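Local coordinates for protein CurF (Lyngbya majuscula, PDB 2Q2X) that probably catalyses decarboxylation of an acyl thioester in curacin biosynthesis, through a domain of the enoyl-CoA hydratase/isomerase (crotonase) family, at residues 48-53 with 90-95. Sequence-based numbering, arbitrary orientation.
Sequences YKVVIL and EIPIIA
I91, V51 and I94 bury the most surface where 48-53 and 90-95 run side by side as parallel neighbours in the crotonase-fold sheet. I91 precedes strand 93-97 and reaches across to 48-53. Its CG1 sits between the backbone N and the carbonyl carbon (chi1 61°), and the extended chain beyond carries CD1 to 3.8 Å from both Y48 CB and V51 CG1, the valine crossed at about a right angle. V201 of helix 197-230 also packs on I91. V51 CG1 meets I93 CG1 at 3.8 Å, those two side chains lying alongside each other on the sheet face they share with L53. On the face of I52, I94 brings CD1 to 4.0 Å from V50 CG1, and A185 of helix 178-192 covers I94. Three nearly straight backbone bonds join the two segments: V51 N to P92 O (3.0 Å), I94 N to V51 O (2.7 Å) and L53 N to I94 O (2.8 Å). Before the strands pair, K49 O faces carbon instead, I91 CB and P92 CD, and finds no hydrogen-bonding partner, because the ring nitrogen of P92 has no hydrogen to give. An alanine in place of I91 would lose the reach of CD1 and is likely to open a gap between Y48 CB and V51 CG1. Parallel pairing thus holds the strands from V51 onward, whereas hydrocarbon packing around I91 closes the preceding end.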
ATOM      1  N   TYR A  48     -25.280  -9.846  18.260  1.00 49.08           N
ATOM      2  CA  TYR A  48     -24.617 -10.147  16.990  1.00 46.21           C
ATOM      3  C   TYR A  48     -23.155  -9.698  16.968  1.00 44.09           C
ATOM      4  O   TYR A  48     -22.810  -8.650  17.519  1.00 43.61           O
ATOM      5  CB  TYR A  48     -25.366  -9.508  15.823  1.00 46.83           C
ATOM      6  CG  TYR A  48     -26.764 -10.026  15.605  1.00 48.22           C
ATOM      7  CD1 TYR A  48     -27.140 -11.309  16.019  1.00 51.25           C
ATOM      8  CD2 TYR A  48     -27.710  -9.246  14.949  1.00 51.51           C
ATOM      9  CE1 TYR A  48     -28.434 -11.781  15.813  1.00 50.38           C
ATOM     10  CE2 TYR A  48     -29.000  -9.711  14.731  1.00 52.51           C
ATOM     11  CZ  TYR A  48     -29.354 -10.977  15.161  1.00 50.22           C
ATOM     12  OH  TYR A  48     -30.633 -11.427  14.934  1.00 51.64           O
ATOM     13  N   LYS A  49     -22.319 -10.496  16.306  1.00 41.83           N
ATOM     14  CA  LYS A  49     -20.873 -10.282  16.250  1.00 40.24           C
ATOM     15  C   LYS A  49     -20.318 -10.049  14.840  1.00 38.49           C
ATOM     16  O   LYS A  49     -19.356  -9.304  14.670  1.00 37.76           O
ATOM     17  CB  LYS A  49     -20.142 -11.480  16.854  1.00 40.05           C
ATOM     18  CG  LYS A  49     -20.187 -11.565  18.363  1.00 41.80           C
ATOM     19  CD  LYS A  49     -19.256 -12.657  18.791  1.00 39.07           C
ATOM     20  CE  LYS A  49     -19.115 -12.736  20.290  1.00 41.06           C
ATOM     21  NZ  LYS A  49     -18.342 -13.957  20.591  1.00 37.46           N
ATOM     22  N   VAL A  50     -20.896 -10.717  13.845  1.00 37.16           N
ATOM     23  CA  VAL A  50     -20.430 -10.617  12.458  1.00 35.66           C
ATOM     24  C   VAL A  50     -21.629 -10.637  11.510  1.00 35.66           C
ATOM     25  O   VAL A  50     -22.575 -11.413  11.715  1.00 35.39           O
ATOM     26  CB  VAL A  50     -19.430 -11.782  12.093  1.00 35.11           C
ATOM     27  CG1 VAL A  50     -19.015 -11.746  10.616  1.00 34.44           C
ATOM     28  CG2 VAL A  50     -18.202 -11.755  12.973  1.00 36.21           C
ATOM     29  N   VAL A  51     -21.601  -9.769  10.489  1.00 34.97           N
ATOM     30  CA  VAL A  51     -22.553  -9.863   9.375  1.00 33.63           C
ATOM     31  C   VAL A  51     -21.878 -10.250   8.063  1.00 32.81           C
ATOM     32  O   VAL A  51     -20.805  -9.766   7.723  1.00 32.65           O
ATOM     33  CB  VAL A  51     -23.545  -8.634   9.248  1.00 34.39           C
ATOM     34  CG1 VAL A  51     -23.115  -7.459  10.079  1.00 35.05           C
ATOM     35  CG2 VAL A  51     -23.820  -8.240   7.795  1.00 34.58           C
ATOM     36  N   ILE A  52     -22.501 -11.194   7.372  1.00 32.65           N
ATOM     37  CA  ILE A  52     -22.111 -11.574   6.032  1.00 31.74           C
ATOM     38  C   ILE A  52     -23.163 -11.009   5.104  1.00 32.00           C
ATOM     39  O   ILE A  52     -24.341 -11.360   5.202  1.00 32.25           O
ATOM     40  CB  ILE A  52     -22.036 -13.107   5.878  1.00 32.52           C
ATOM     41  CG1 ILE A  52     -21.025 -13.670   6.896  1.00 34.52           C
ATOM     42  CG2 ILE A  52     -21.605 -13.490   4.458  1.00 30.60           C
ATOM     43  CD1 ILE A  52     -21.269 -15.123   7.258  1.00 38.20           C
ATOM     44  N   LEU A  53     -22.730 -10.109   4.231  1.00 31.98           N
ATOM     45  CA  LEU A  53     -23.602  -9.487   3.247  1.00 30.80           C
ATOM     46  C   LEU A  53     -23.381 -10.204   1.918  1.00 30.87           C
ATOM     47  O   LEU A  53     -22.247 -10.357   1.475  1.00 30.18           O
ATOM     48  CB  LEU A  53     -23.283  -7.992   3.123  1.00 31.29           C
ATOM     49  CG  LEU A  53     -24.060  -7.151   2.088  1.00 29.36           C
ATOM     50  CD1 LEU A  53     -25.575  -7.166   2.375  1.00 25.68           C
ATOM     51  CD2 LEU A  53     -23.548  -5.726   2.020  1.00 29.92           C
ATOM     52  N   GLU A  90     -21.642  -1.330  13.691  1.00 34.72           N
ATOM     53  CA  GLU A  90     -20.645  -1.442  14.780  1.00 35.37           C
ATOM     54  C   GLU A  90     -19.787  -2.701  14.702  1.00 32.37           C
ATOM     55  O   GLU A  90     -18.662  -2.736  15.227  1.00 30.88           O
ATOM     56  CB  GLU A  90     -21.322  -1.399  16.153  1.00 35.53           C
ATOM     57  CG  GLU A  90     -21.678  -0.004  16.667  1.00 41.34           C
ATOM     58  CD  GLU A  90     -22.167  -0.039  18.115  1.00 40.78           C
ATOM     59  OE1 GLU A  90     -23.130  -0.796  18.401  1.00 53.82           O
ATOM     60  OE2 GLU A  90     -21.585   0.684  18.963  1.00 52.88           O
ATOM     61  N   ILE A  91     -20.320  -3.739  14.063  1.00 30.70           N
ATOM     62  CA  ILE A  91     -19.651  -5.035  14.016  1.00 30.20           C
ATOM     63  C   ILE A  91     -19.056  -5.344  12.634  1.00 29.43           C
ATOM     64  O   ILE A  91     -19.541  -4.819  11.635  1.00 28.84           O
ATOM     65  CB  ILE A  91     -20.594  -6.172  14.484  1.00 29.57           C
ATOM     66  CG1 ILE A  91     -21.839  -6.280  13.586  1.00 30.63           C
ATOM     67  CG2 ILE A  91     -20.965  -5.966  15.960  1.00 31.44           C
ATOM     68  CD1 ILE A  91     -22.722  -7.533  13.854  1.00 29.99           C
ATOM     69  N   PRO A  92     -17.988  -6.179  12.577  1.00 29.34           N
ATOM     70  CA  PRO A  92     -17.378  -6.491  11.282  1.00 28.75           C
ATOM     71  C   PRO A  92     -18.371  -7.083  10.296  1.00 28.59           C
ATOM     72  O   PRO A  92     -19.269  -7.859  10.686  1.00 29.61           O
ATOM     73  CB  PRO A  92     -16.273  -7.503  11.627  1.00 29.30           C
ATOM     74  CG  PRO A  92     -16.564  -7.949  13.019  1.00 29.11           C
ATOM     75  CD  PRO A  92     -17.249  -6.806  13.688  1.00 29.30           C
ATOM     76  N   ILE A  93     -18.229  -6.669   9.039  1.00 27.50           N
ATOM     77  CA  ILE A  93     -19.059  -7.144   7.947  1.00 26.99           C
ATOM     78  C   ILE A  93     -18.118  -7.834   6.983  1.00 26.93           C
ATOM     79  O   ILE A  93     -17.026  -7.333   6.691  1.00 27.53           O
ATOM     80  CB  ILE A  93     -19.786  -5.967   7.200  1.00 26.67           C
ATOM     81  CG1 ILE A  93     -20.715  -5.200   8.143  1.00 28.08           C
ATOM     82  CG2 ILE A  93     -20.584  -6.477   5.995  1.00 26.79           C
ATOM     83  CD1 ILE A  93     -21.045  -3.792   7.655  1.00 28.49           C
ATOM     84  N   ILE A  94     -18.550  -8.985   6.496  1.00 26.93           N
ATOM     85  CA  ILE A  94     -17.882  -9.690   5.407  1.00 28.77           C
ATOM     86  C   ILE A  94     -18.775  -9.588   4.154  1.00 28.39           C
ATOM     87  O   ILE A  94     -19.919 -10.026   4.183  1.00 30.27           O
ATOM     88  CB  ILE A  94     -17.669 -11.179   5.767  1.00 28.16           C
ATOM     89  CG1 ILE A  94     -16.850 -11.307   7.062  1.00 30.03           C
ATOM     90  CG2 ILE A  94     -16.976 -11.924   4.614  1.00 30.32           C
ATOM     91  CD1 ILE A  94     -16.702 -12.741   7.564  1.00 30.34           C
ATOM     92  N   ALA A  95     -18.268  -9.000   3.079  1.00 27.58           N
ATOM     93  CA  ALA A  95     -19.016  -8.958   1.820  1.00 28.64           C
ATOM     94  C   ALA A  95     -18.691 -10.205   1.013  1.00 28.24           C
ATOM     95  O   ALA A  95     -17.619 -10.310   0.450  1.00 29.20           O
ATOM     96  CB  ALA A  95     -18.684  -7.716   1.015  1.00 27.12           C
TER